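Local coordinates for glutamic acid/alanine-rich protein (Trypanosoma congolense, PDB 2Y44) that is a surface protein of the parasite, here as its helical ectodomain, and is probably displayed as part of the cell-surface coat, at residues A[5-10]-A[139-144]; A[11-16]-A[120-125]; A[35-40]-A[69-74]. One frame throughout, in Å; residues are numbered along the deposited sequence.

Contact 1 of 3, residues A[5-10]-A[139-144]; sequences VQTMCD and DALAEL
T7 drives its methyl into the backbone of the opposite helix, with T7 CG2 3.4 Å from L141 N and T7 CG2 3.6 Å from A140 C. CG2 leaves the T7 backbone anti to N, chi1 of OG1 being -59°, and this turns the methyl across the gap and puts the hydroxyl beside its own backbone N. From there OG1 bonds back to the E3 carbonyl one turn earlier in the helix, so its polar need is met inside helix 2-16. L144 reaches over to T7 tip to tip: its CD1 comes 3.5 Å from OG1 and 3.6 Å from CB of T7. L141 sits beside the same methyl and carries the contact on to M8. Its CD1 lies 4.1 Å from the backbone N of M8 and 4.4 Å from M8 CB. A140 adds its CB at 3.8 Å from T7 CG2. The axes of the two segments run nearly antiparallel, at 152°, and close to 9.0 Å. Beyond the segments, L141 also leans on V11, and L144 on E3 and E4. With no hydrogen bond or ion pair crossing between the two segments, helix 131-144 is held against helix 2-16 here by van der Waals contact.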
loop_
_atom_site.group_PDB
_atom_site.type_symbol
_atom_site.label_atom_id
_atom_site.label_comp_id
_atom_site.label_asym_id
_atom_site.label_seq_id
_atom_site.Cartn_x
_atom_site.Cartn_y
_atom_site.Cartn_z
ATOM N N VAL A 5 -14.668 -21.034 8.589
ATOM C CA VAL A 5 -13.235 -21.213 8.816
ATOM C C VAL A 5 -12.443 -20.809 7.598
ATOM O O VAL A 5 -11.428 -20.115 7.718
ATOM C CB VAL A 5 -12.899 -22.656 9.171
ATOM C CG1 VAL A 5 -11.391 -22.839 9.315
ATOM C CG2 VAL A 5 -13.587 -23.046 10.505
ATOM N N GLN A 6 -12.921 -21.214 6.427
ATOM C CA GLN A 6 -12.232 -20.893 5.187
ATOM C C GLN A 6 -12.333 -19.414 4.885
ATOM O O GLN A 6 -11.398 -18.787 4.383
ATOM C CB GLN A 6 -12.830 -21.670 4.030
ATOM C CG GLN A 6 -12.440 -23.161 3.997
ATOM C CD GLN A 6 -10.966 -23.422 3.588
ATOM O OE1 GLN A 6 -10.058 -22.608 3.832
ATOM N NE2 GLN A 6 -10.738 -24.568 2.930
ATOM N N THR A 7 -13.464 -18.825 5.263
ATOM C CA THR A 7 -13.646 -17.380 5.037
ATOM C C THR A 7 -12.773 -16.543 5.988
ATOM O O THR A 7 -12.179 -15.540 5.597
ATOM C CB THR A 7 -15.184 -17.046 5.100
ATOM O OG1 THR A 7 -15.853 -17.807 4.089
ATOM C CG2 THR A 7 -15.448 -15.604 4.854
ATOM N N MET A 8 -12.616 -17.014 7.224
ATOM C CA MET A 8 -11.732 -16.397 8.199
ATOM C C MET A 8 -10.291 -16.561 7.709
ATOM O O MET A 8 -9.471 -15.665 7.902
ATOM C CB MET A 8 -11.893 -17.070 9.568
ATOM C CG MET A 8 -10.888 -16.584 10.628
ATOM S SD MET A 8 -11.407 -16.845 12.332
ATOM C CE MET A 8 -12.601 -18.217 12.121
ATOM N N CYS A 9 -10.002 -17.707 7.097
ATOM C CA CYS A 9 -8.684 -17.942 6.514
ATOM C C CYS A 9 -8.346 -16.904 5.436
ATOM O O CYS A 9 -7.245 -16.374 5.424
ATOM C CB CYS A 9 -8.600 -19.345 5.901
ATOM S SG CYS A 9 -7.006 -19.554 5.131
ATOM N N ASP A 10 -9.295 -16.606 4.541
ATOM C CA ASP A 10 -9.090 -15.583 3.542
ATOM C C ASP A 10 -8.778 -14.240 4.178
ATOM O O ASP A 10 -7.882 -13.525 3.721
ATOM C CB ASP A 10 -10.304 -15.494 2.622
ATOM C CG ASP A 10 -10.528 -16.782 1.813
ATOM O OD1 ASP A 10 -9.598 -17.619 1.696
ATOM O OD2 ASP A 10 -11.619 -16.898 1.184
ATOM N N ASP A 139 -15.950 -8.269 3.989
ATOM C CA ASP A 139 -17.395 -8.390 3.595
ATOM C C ASP A 139 -17.872 -9.860 3.658
ATOM O O ASP A 139 -18.974 -10.172 4.120
ATOM C CB ASP A 139 -17.635 -7.868 2.163
ATOM C CG ASP A 139 -17.738 -6.335 2.082
ATOM O OD1 ASP A 139 -17.771 -5.672 3.134
ATOM O OD2 ASP A 139 -17.794 -5.825 0.938
ATOM N N ALA A 140 -17.046 -10.772 3.139
ATOM C CA ALA A 140 -17.422 -12.178 3.057
ATOM C C ALA A 140 -17.569 -12.760 4.441
ATOM O O ALA A 140 -18.540 -13.472 4.715
ATOM C CB ALA A 140 -16.357 -12.971 2.252
ATOM N N LEU A 141 -16.623 -12.416 5.309
ATOM C CA LEU A 141 -16.706 -12.864 6.700
ATOM C C LEU A 141 -17.925 -12.257 7.434
ATOM O O LEU A 141 -18.677 -12.976 8.081
ATOM C CB LEU A 141 -15.413 -12.574 7.454
ATOM C CG LEU A 141 -15.358 -13.128 8.895
ATOM C CD1 LEU A 141 -15.514 -14.690 8.943
ATOM C CD2 LEU A 141 -13.992 -12.700 9.496
ATOM N N ALA A 142 -18.171 -10.972 7.207
ATOM C CA ALA A 142 -19.327 -10.284 7.804
ATOM C C ALA A 142 -20.640 -10.948 7.391
ATOM O O ALA A 142 -21.596 -11.105 8.198
ATOM C CB ALA A 142 -19.332 -8.806 7.439
ATOM N N GLU A 143 -20.708 -11.345 6.132
ATOM C CA GLU A 143 -21.917 -11.971 5.594
ATOM C C GLU A 143 -22.294 -13.286 6.262
ATOM O O GLU A 143 -23.479 -13.607 6.351
ATOM C CB GLU A 143 -21.772 -12.175 4.071
ATOM C CG GLU A 143 -21.871 -10.847 3.300
ATOM C CD GLU A 143 -21.157 -10.894 1.966
ATOM O OE1 GLU A 143 -20.842 -12.015 1.509
ATOM O OE2 GLU A 143 -21.044 -9.827 1.314
ATOM N N LEU A 144 -21.292 -14.047 6.738
ATOM C CA LEU A 144 -21.556 -15.311 7.439
ATOM C C LEU A 144 -22.024 -15.128 8.896
ATOM O O LEU A 144 -22.505 -16.094 9.518
ATOM C CB LEU A 144 -20.304 -16.209 7.460
ATOM C CG LEU A 144 -19.750 -16.577 6.069
ATOM C CD1 LEU A 144 -18.618 -17.630 6.177
ATOM C CD2 LEU A 144 -20.885 -17.102 5.195
#

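Contact 2 of 3, residues A[11-16]-A[120-125]; sequences VARQLR and KKCTGA
The guanidinium of R13 lies edge-on to the loop, with T123 O, the NZ of K121 and a water in its plane, while C122 SG sits over one face. That of R16 has A12 CB offset toward the rim of one face and G124 O at its edge. R13 grips a single oxygen side-on: NE reaches T123 O at 2.9 Å from above the carbonyl plane, and NH2 meets the same T123 O at 3.0 Å on a lone pair. R16 runs extended from CG to NE, and its NH1 bridges two carbonyls, C122 O at 2.8 Å and G124 O at 3.0 Å. The bond to G124 O is the straighter, at 163°. Two arginines one turn apart thus hold three successive loop carbonyls. K121 crosses R13 at about a right angle, its NZ 3.1 Å from R13 NH2; both nitrogens are donors and do not bond each other, and the water accepts from K121 NZ and R13 NH1. C122 centres an inverse gamma turn, and at G124 (phi 87°, psi 171°) a CB would collide with the T123 carbonyl O. The loop joins helix 113-120 to helix 131-144 and is tied to helix 2-16 by the C122-C9 disulfide. Helix 57-107 receives A12 and L15 and gives D100 as a salt-bridge partner to R16, while V11 and Q14 pack on helix 131-144.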
loop_
_atom_site.group_PDB
_atom_site.type_symbol
_atom_site.label_atom_id
_atom_site.label_comp_id
_atom_site.label_asym_id
_atom_site.label_seq_id
_atom_site.Cartn_x
_atom_site.Cartn_y
_atom_site.Cartn_z
ATOM N N VAL A 11 -9.514 -13.890 5.243
ATOM C CA VAL A 11 -9.192 -12.644 5.945
ATOM C C VAL A 11 -7.758 -12.720 6.506
ATOM O O VAL A 11 -6.990 -11.794 6.342
ATOM C CB VAL A 11 -10.210 -12.378 7.072
ATOM C CG1 VAL A 11 -9.716 -11.295 8.040
ATOM C CG2 VAL A 11 -11.506 -11.917 6.432
ATOM N N ALA A 12 -7.424 -13.817 7.186
ATOM C CA ALA A 12 -6.097 -13.934 7.771
ATOM C C ALA A 12 -4.991 -13.783 6.716
ATOM O O ALA A 12 -4.006 -13.092 6.954
ATOM C CB ALA A 12 -5.954 -15.255 8.507
ATOM N N ARG A 13 -5.177 -14.386 5.545
ATOM C CA ARG A 13 -4.157 -14.272 4.447
ATOM C C ARG A 13 -4.008 -12.842 3.938
ATOM O O ARG A 13 -2.898 -12.381 3.613
ATOM C CB ARG A 13 -4.519 -15.209 3.280
ATOM C CG ARG A 13 -4.397 -16.698 3.664
ATOM C CD ARG A 13 -3.598 -17.425 2.603
ATOM N NE ARG A 13 -3.220 -18.791 2.976
ATOM C CZ ARG A 13 -3.943 -19.874 2.697
ATOM N NH1 ARG A 13 -5.136 -19.754 2.114
ATOM N NH2 ARG A 13 -3.448 -21.077 2.963
ATOM N N GLN A 14 -5.136 -12.134 3.850
ATOM C CA GLN A 14 -5.116 -10.691 3.562
ATOM C C GLN A 14 -4.340 -9.893 4.607
ATOM O O GLN A 14 -3.455 -9.117 4.263
ATOM C CB GLN A 14 -6.548 -10.138 3.376
ATOM C CG GLN A 14 -7.327 -10.806 2.250
ATOM C CD GLN A 14 -6.874 -10.366 0.856
ATOM O OE1 GLN A 14 -6.635 -11.198 -0.039
ATOM N NE2 GLN A 14 -6.777 -9.072 0.660
ATOM N N LEU A 15 -4.691 -10.058 5.885
ATOM C CA LEU A 15 -3.970 -9.416 6.964
ATOM C C LEU A 15 -2.463 -9.740 6.942
ATOM O O LEU A 15 -1.618 -8.862 7.093
ATOM C CB LEU A 15 -4.583 -9.805 8.311
ATOM C CG LEU A 15 -6.011 -9.312 8.574
ATOM C CD1 LEU A 15 -6.542 -9.906 9.866
ATOM C CD2 LEU A 15 -6.113 -7.773 8.560
ATOM N N ARG A 16 -2.119 -11.015 6.797
ATOM C CA ARG A 16 -0.706 -11.386 6.735
ATOM C C ARG A 16 0.073 -10.750 5.568
ATOM O O ARG A 16 1.316 -10.681 5.602
ATOM C CB ARG A 16 -0.567 -12.922 6.654
ATOM C CG ARG A 16 -1.128 -13.611 7.863
ATOM C CD ARG A 16 -1.276 -15.082 7.569
ATOM N NE ARG A 16 -1.955 -15.814 8.637
ATOM C CZ ARG A 16 -2.445 -17.049 8.471
ATOM N NH1 ARG A 16 -2.383 -17.653 7.268
ATOM N NH2 ARG A 16 -3.069 -17.654 9.472
ATOM N N LYS A 120 -5.744 -25.840 9.696
ATOM C CA LYS A 120 -4.333 -26.197 9.688
ATOM C C LYS A 120 -3.670 -25.741 8.385
ATOM O O LYS A 120 -2.543 -25.226 8.403
ATOM C CB LYS A 120 -4.157 -27.701 9.890
ATOM C CG LYS A 120 -2.699 -28.129 9.901
ATOM C CD LYS A 120 -2.589 -29.644 9.738
ATOM C CE LYS A 120 -1.124 -30.067 9.993
ATOM N NZ LYS A 120 -1.084 -31.565 10.039
ATOM N N LYS A 121 -4.368 -25.888 7.267
ATOM C CA LYS A 121 -3.766 -25.559 5.988
ATOM C C LYS A 121 -3.784 -24.039 5.751
ATOM O O LYS A 121 -3.188 -23.550 4.805
ATOM C CB LYS A 121 -4.411 -26.342 4.846
ATOM C CG LYS A 121 -5.790 -25.885 4.453
ATOM C CD LYS A 121 -5.752 -25.186 3.093
ATOM C CE LYS A 121 -5.627 -23.660 3.261
ATOM N NZ LYS A 121 -5.788 -22.933 1.987
ATOM N N CYS A 122 -4.289 -23.285 6.721
ATOM C CA CYS A 122 -4.299 -21.825 6.569
ATOM C C CYS A 122 -2.973 -21.129 6.930
ATOM O O CYS A 122 -2.912 -20.317 7.822
ATOM C CB CYS A 122 -5.487 -21.173 7.286
ATOM S SG CYS A 122 -5.671 -19.446 6.696
ATOM N N THR A 123 -1.924 -21.431 6.184
ATOM C CA THR A 123 -0.629 -20.846 6.439
ATOM C C THR A 123 -0.325 -19.910 5.284
ATOM O O THR A 123 -0.938 -20.001 4.229
ATOM C CB THR A 123 0.466 -21.938 6.560
ATOM O OG1 THR A 123 0.395 -22.816 5.437
ATOM C CG2 THR A 123 0.244 -22.784 7.832
ATOM N N GLY A 124 0.570 -18.956 5.506
ATOM C CA GLY A 124 0.976 -18.095 4.407
ATOM C C GLY A 124 0.084 -16.888 4.205
ATOM O O GLY A 124 -1.021 -16.779 4.786
ATOM N N ALA A 125 0.557 -16.005 3.338
ATOM C CA ALA A 125 -0.072 -14.720 3.055
ATOM C C ALA A 125 -0.665 -14.729 1.649
ATOM O O ALA A 125 -0.187 -15.467 0.755
ATOM C CB ALA A 125 0.980 -13.578 3.197
HETATM O O HOH W 1 -7.611 -21.133 1.013
#

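Contact 3 of 3, residues A[35-40]-A[69-74]; sequences EASEAK and AAAQRA
A36 and A71 point their methyls at the opposing helices, and the pair brings the two backbones to a CA-CA distance of 4.8 Å. The methyls do not meet head-on. A71 CB slips past A36 CB to rest against the backbone, 3.7 Å from A36 O, while the two CB atoms stand 4.2 Å apart. A36 CB in turn lies 3.9 Å from A74 CB, one turn along helix 57-107, so it sits between A71 and A74. A71 CB likewise touches S37 and K40 of helix 18-53, with K40 CB 4.1 Å away. S37 comes alongside with OG 4.1 Å from A71 CB; held beside its own backbone N (chi1 -68°), the hydroxyl bonds to the A33 carbonyl in its own helix and makes a weak bond across to E75, just past 69-74 on the partner helix. K40 contributes the root of its chain here, CG anti to the backbone N and the rest extended. The segment axes run nearly antiparallel, at 159°, and the small alanines let them come within 8.3 Å. Helix 149-183 joins from the side, where A70 and A74 meet A180 and A176 and E35 touches K177 and E181. Close antiparallel packing through alanines is characteristic of an alanine-rich helical bundle, and it agrees with the coiled coil predicted to include 35-40; this contact joins the long helices 18-53 and 57-107 of the ectodomain.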
loop_
_atom_site.group_PDB
_atom_site.type_symbol
_atom_site.label_atom_id
_atom_site.label_comp_id
_atom_site.label_asym_id
_atom_site.label_seq_id
_atom_site.Cartn_x
_atom_site.Cartn_y
_atom_site.Cartn_z
ATOM N N GLU A 35 13.345 8.879 -9.486
ATOM C CA GLU A 35 13.251 9.229 -10.881
ATOM C C GLU A 35 12.904 10.697 -11.054
ATOM O O GLU A 35 13.391 11.371 -11.984
ATOM C CB GLU A 35 12.237 8.361 -11.586
ATOM C CG GLU A 35 12.660 6.884 -11.615
ATOM C CD GLU A 35 11.664 6.031 -12.357
ATOM O OE1 GLU A 35 11.385 6.358 -13.522
ATOM O OE2 GLU A 35 11.139 5.060 -11.768
ATOM N N ALA A 36 12.022 11.203 -10.190
ATOM C CA ALA A 36 11.641 12.596 -10.320
ATOM C C ALA A 36 12.842 13.511 -10.063
ATOM O O ALA A 36 13.020 14.557 -10.702
ATOM C CB ALA A 36 10.523 12.927 -9.350
ATOM N N SER A 37 13.627 13.139 -9.069
ATOM C CA SER A 37 14.804 13.900 -8.726
ATOM C C SER A 37 15.847 13.859 -9.838
ATOM O O SER A 37 16.541 14.858 -10.068
ATOM C CB SER A 37 15.409 13.391 -7.409
ATOM O OG SER A 37 14.525 13.692 -6.355
ATOM N N GLU A 38 15.960 12.705 -10.489
ATOM C CA GLU A 38 16.875 12.595 -11.642
ATOM C C GLU A 38 16.427 13.495 -12.789
ATOM O O GLU A 38 17.269 14.155 -13.438
ATOM C CB GLU A 38 16.996 11.152 -12.099
ATOM C CG GLU A 38 17.803 10.302 -11.121
ATOM C CD GLU A 38 17.591 8.811 -11.344
ATOM O OE1 GLU A 38 16.816 8.437 -12.250
ATOM O OE2 GLU A 38 18.160 8.016 -10.573
ATOM N N ALA A 39 15.115 13.606 -12.980
ATOM C CA ALA A 39 14.592 14.504 -14.032
ATOM C C ALA A 39 14.872 15.950 -13.644
ATOM O O ALA A 39 15.189 16.784 -14.510
ATOM C CB ALA A 39 13.074 14.267 -14.293
ATOM N N LYS A 40 14.661 16.282 -12.368
ATOM C CA LYS A 40 15.044 17.604 -11.871
ATOM C C LYS A 40 16.502 17.914 -12.181
ATOM O O LYS A 40 16.807 18.977 -12.679
ATOM C CB LYS A 40 14.858 17.694 -10.351
ATOM C CG LYS A 40 15.375 18.976 -9.837
ATOM C CD LYS A 40 15.260 19.083 -8.339
ATOM C CE LYS A 40 15.852 20.403 -7.853
ATOM N NZ LYS A 40 15.876 20.490 -6.327
ATOM N N ALA A 69 9.689 21.458 -8.752
ATOM C CA ALA A 69 8.458 21.422 -7.943
ATOM C C ALA A 69 7.874 20.000 -7.912
ATOM O O ALA A 69 7.396 19.532 -6.858
ATOM C CB ALA A 69 7.433 22.424 -8.518
ATOM N N ALA A 70 7.929 19.299 -9.051
ATOM C CA ALA A 70 7.427 17.936 -9.118
ATOM C C ALA A 70 8.249 16.976 -8.288
ATOM O O ALA A 70 7.695 16.140 -7.613
ATOM C CB ALA A 70 7.311 17.441 -10.570
ATOM N N ALA A 71 9.577 17.130 -8.281
ATOM C CA ALA A 71 10.441 16.296 -7.442
ATOM C C ALA A 71 10.195 16.563 -5.964
ATOM O O ALA A 71 10.198 15.630 -5.164
ATOM C CB ALA A 71 11.920 16.575 -7.794
ATOM N N GLN A 72 9.871 17.818 -5.633
ATOM C CA GLN A 72 9.617 18.179 -4.255
ATOM C C GLN A 72 8.333 17.494 -3.782
ATOM O O GLN A 72 8.275 16.905 -2.704
ATOM C CB GLN A 72 9.440 19.683 -4.223
ATOM C CG GLN A 72 10.339 20.352 -3.320
ATOM C CD GLN A 72 9.689 20.498 -1.989
ATOM O OE1 GLN A 72 9.325 19.501 -1.361
ATOM N NE2 GLN A 72 9.506 21.742 -1.548
ATOM N N ARG A 73 7.329 17.530 -4.630
ATOM C CA ARG A 73 6.073 16.840 -4.335
ATOM C C ARG A 73 6.298 15.323 -4.136
ATOM O O ARG A 73 5.741 14.698 -3.233
ATOM C CB ARG A 73 5.033 17.107 -5.431
ATOM C CG ARG A 73 4.501 18.562 -5.466
ATOM C CD ARG A 73 3.247 18.661 -6.341
ATOM N NE ARG A 73 3.554 18.390 -7.747
ATOM C CZ ARG A 73 4.037 19.299 -8.598
ATOM N NH1 ARG A 73 4.324 20.530 -8.175
ATOM N NH2 ARG A 73 4.352 18.943 -9.832
ATOM N N ALA A 74 7.101 14.739 -5.004
ATOM C CA ALA A 74 7.449 13.324 -4.875
ATOM C C ALA A 74 8.118 13.053 -3.553
ATOM O O ALA A 74 7.773 12.063 -2.900
ATOM C CB ALA A 74 8.349 12.828 -6.079
#

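Overall arrangement
From the N terminus, helix 2-16 supplies one side of both contact 1 and contact 2, and the chain then runs out along helix 18-53, turns, and comes back along helix 57-107. Contact 3 closes the shortest loop, between these two long helices. It is nested inside the loop closed by contact 2, which brings the segment after helix 113-120 back to helix 2-16, and contact 2 is nested in turn inside contact 1, closed by helix 131-144. None cross. Contacts 1 and 2 have centres about 12 Å apart and adjoin through the C9-C122 disulfide; contact 3 lies across the chain's centre, its centre about 43 Å from that of contact 1.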